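Local structure of 3-methyladenine DNA glycosylase (Helicobacter pylori, 1PU6) at residues Lys176-Asn181 with Ala196-Arg201. The protein excises 3-methyladenine from alkylated DNA as a glycosylase of the helix-hairpin-helix superfamily, starting base excision repair. Sequence-based numbering, arbitrary orientation.
Sequences KGVQEN and AQLYAR
Val178 packs against both Leu198 and Tyr199, and this apolar group joins the C-terminal part of helix 167-179 to helix 195-203. It is structural packing within the all-helical glycosylase fold. With CG1 of Val178 anti to the backbone N (chi1 177°), this methyl reaches CD2 of Leu198 at 4.0 Å. Both valine methyls also come close to CE2 of Tyr199. The nearest ring contact is Val178 CB to Tyr199 CE2, at 4.0 Å. The valine meets the ring obliquely, and the two side chains run past each other in opposite directions. Ala185 of helix 182-187 touches both Val178 and Leu198. Helix 4-12 adds Ser4 against Val178 and Leu8 against Leu198.

At the phenol end of Tyr199, the OH packs against the CG methylene of Gln179 at 3.7 Å, and the two side chains cross at about a right angle. No direct hydrogen bond joins the segments. The polar link is one bridging water. It donates to Gln179 OE1 at 2.7 Å and is hydrogen-bonded to Tyr199 OH at 2.9 Å. The water lies at the ring edge, in the ring plane.

Two further bonds stay within residues 176-181. Asn181 ND2 donates to Gly177 O at 2.9 Å, nearly straight at 168° and in the carbonyl plane. Lys176 NZ forms a salt bridge with Glu180 OE1 at 3.1 Å, on the syn side of the carboxylate.

The contact between these segments is therefore mainly apolar, with one water link at exposed Gln179. Val178, Leu198 and Tyr199 bury apolar surface, while the Tyr199 hydroxyl finds polar partners in the water and, weakly, in Glu175 O, one turn before Gln179 on the same helix.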
loop_
_atom_site.group_PDB
_atom_site.type_symbol
_atom_site.label_atom_id
_atom_site.label_comp_id
_atom_site.label_asym_id
_atom_site.label_seq_id
_atom_site.Cartn_x
_atom_site.Cartn_y
_atom_site.Cartn_z
ATOM N N LYS A 176 -6.219 -16.876 -0.718
ATOM C CA LYS A 176 -6.367 -18.320 -0.517
ATOM C C LYS A 176 -5.771 -19.187 -1.650
ATOM O O LYS A 176 -5.264 -20.285 -1.387
ATOM C CB LYS A 176 -7.832 -18.679 -0.222
ATOM C CG LYS A 176 -8.765 -18.761 -1.405
ATOM C CD LYS A 176 -10.247 -18.743 -0.895
ATOM C CE LYS A 176 -11.197 -19.642 -1.678
ATOM N NZ LYS A 176 -10.801 -21.095 -1.626
ATOM N N GLY A 177 -5.827 -18.707 -2.895
ATOM C CA GLY A 177 -5.237 -19.462 -3.999
ATOM C C GLY A 177 -3.725 -19.607 -3.808
ATOM O O GLY A 177 -3.153 -20.636 -4.122
ATOM N N VAL A 178 -3.085 -18.564 -3.277
ATOM C CA VAL A 178 -1.649 -18.639 -2.991
ATOM C C VAL A 178 -1.413 -19.609 -1.791
ATOM O O VAL A 178 -0.528 -20.493 -1.831
ATOM C CB VAL A 178 -1.063 -17.236 -2.724
ATOM C CG1 VAL A 178 0.430 -17.340 -2.339
ATOM C CG2 VAL A 178 -1.229 -16.334 -3.964
ATOM N N GLN A 179 -2.175 -19.435 -0.713
ATOM C CA GLN A 179 -2.022 -20.314 0.474
ATOM C C GLN A 179 -2.181 -21.795 0.130
ATOM O O GLN A 179 -1.454 -22.681 0.645
ATOM C CB GLN A 179 -3.056 -19.956 1.550
ATOM C CG GLN A 179 -2.881 -18.554 2.149
ATOM C CD GLN A 179 -4.148 -18.072 2.962
ATOM O OE1 GLN A 179 -4.119 -17.017 3.573
ATOM N NE2 GLN A 179 -5.228 -18.884 2.971
ATOM N N GLU A 180 -3.159 -22.092 -0.703
ATOM C CA GLU A 180 -3.458 -23.480 -1.082
ATOM C C GLU A 180 -2.371 -24.103 -1.972
ATOM O O GLU A 180 -2.343 -25.331 -2.159
ATOM C CB GLU A 180 -4.835 -23.510 -1.785
ATOM C CG GLU A 180 -6.015 -23.339 -0.812
ATOM C CD GLU A 180 -7.326 -22.870 -1.451
ATOM O OE1 GLU A 180 -8.240 -22.487 -0.667
ATOM O OE2 GLU A 180 -7.453 -22.855 -2.706
ATOM N N ASN A 181 -1.488 -23.261 -2.512
ATOM C CA ASN A 181 -0.456 -23.646 -3.454
ATOM C C ASN A 181 0.891 -23.025 -3.020
ATOM O O ASN A 181 1.695 -22.591 -3.855
ATOM C CB ASN A 181 -0.811 -23.130 -4.858
ATOM C CG ASN A 181 -1.995 -23.822 -5.452
ATOM O OD1 ASN A 181 -1.876 -24.995 -5.891
ATOM N ND2 ASN A 181 -3.148 -23.158 -5.479
ATOM N N ALA A 196 4.996 -12.477 2.307
ATOM C CA ALA A 196 4.650 -11.040 2.280
ATOM C C ALA A 196 5.174 -10.302 1.017
ATOM O O ALA A 196 4.441 -9.498 0.392
ATOM C CB ALA A 196 5.132 -10.349 3.531
ATOM N N GLN A 197 6.427 -10.539 0.648
ATOM C CA GLN A 197 6.957 -9.878 -0.569
ATOM C C GLN A 197 6.232 -10.388 -1.811
ATOM O O GLN A 197 6.039 -9.627 -2.782
ATOM C CB GLN A 197 8.457 -10.123 -0.675
ATOM C CG GLN A 197 9.081 -9.232 -1.774
ATOM C CD GLN A 197 10.589 -9.432 -1.919
ATOM O OE1 GLN A 197 11.251 -10.033 -1.051
ATOM N NE2 GLN A 197 11.133 -8.899 -2.995
ATOM N N LEU A 198 5.900 -11.689 -1.838
ATOM C CA LEU A 198 5.106 -12.213 -2.938
ATOM C C LEU A 198 3.758 -11.421 -3.090
ATOM O O LEU A 198 3.397 -11.006 -4.190
ATOM C CB LEU A 198 4.867 -13.731 -2.776
ATOM C CG LEU A 198 4.160 -14.424 -3.928
ATOM C CD1 LEU A 198 4.597 -16.000 -3.902
ATOM C CD2 LEU A 198 2.661 -14.314 -3.807
ATOM N N TYR A 199 3.026 -11.215 -1.985
ATOM C CA TYR A 199 1.760 -10.462 -2.087
ATOM C C TYR A 199 2.012 -8.989 -2.540
ATOM O O TYR A 199 1.220 -8.429 -3.322
ATOM C CB TYR A 199 1.066 -10.467 -0.712
ATOM C CG TYR A 199 0.398 -11.751 -0.295
ATOM C CD1 TYR A 199 0.275 -12.061 1.057
ATOM C CD2 TYR A 199 -0.204 -12.599 -1.210
ATOM C CE1 TYR A 199 -0.369 -13.212 1.497
ATOM C CE2 TYR A 199 -0.887 -13.792 -0.777
ATOM C CZ TYR A 199 -0.965 -14.066 0.589
ATOM O OH TYR A 199 -1.628 -15.218 1.063
ATOM N N ALA A 200 3.120 -8.394 -2.077
ATOM C CA ALA A 200 3.497 -7.022 -2.509
ATOM C C ALA A 200 3.619 -6.956 -4.018
ATOM O O ALA A 200 3.067 -6.032 -4.681
ATOM C CB ALA A 200 4.825 -6.605 -1.820
ATOM N N ARG A 201 4.317 -7.942 -4.578
ATOM C CA ARG A 201 4.550 -7.959 -6.034
ATOM C C ARG A 201 3.263 -8.329 -6.793
ATOM O O ARG A 201 3.023 -7.811 -7.890
ATOM C CB ARG A 201 5.682 -8.922 -6.354
ATOM C CG ARG A 201 7.084 -8.418 -5.863
ATOM C CD ARG A 201 8.194 -9.331 -6.180
ATOM N NE ARG A 201 8.456 -9.269 -7.663
ATOM C CZ ARG A 201 9.269 -8.388 -8.247
ATOM N NH1 ARG A 201 9.965 -7.507 -7.566
ATOM N NH2 ARG A 201 9.436 -8.446 -9.596
HETATM O O HOH W 1 -1.807 -15.572 3.930
#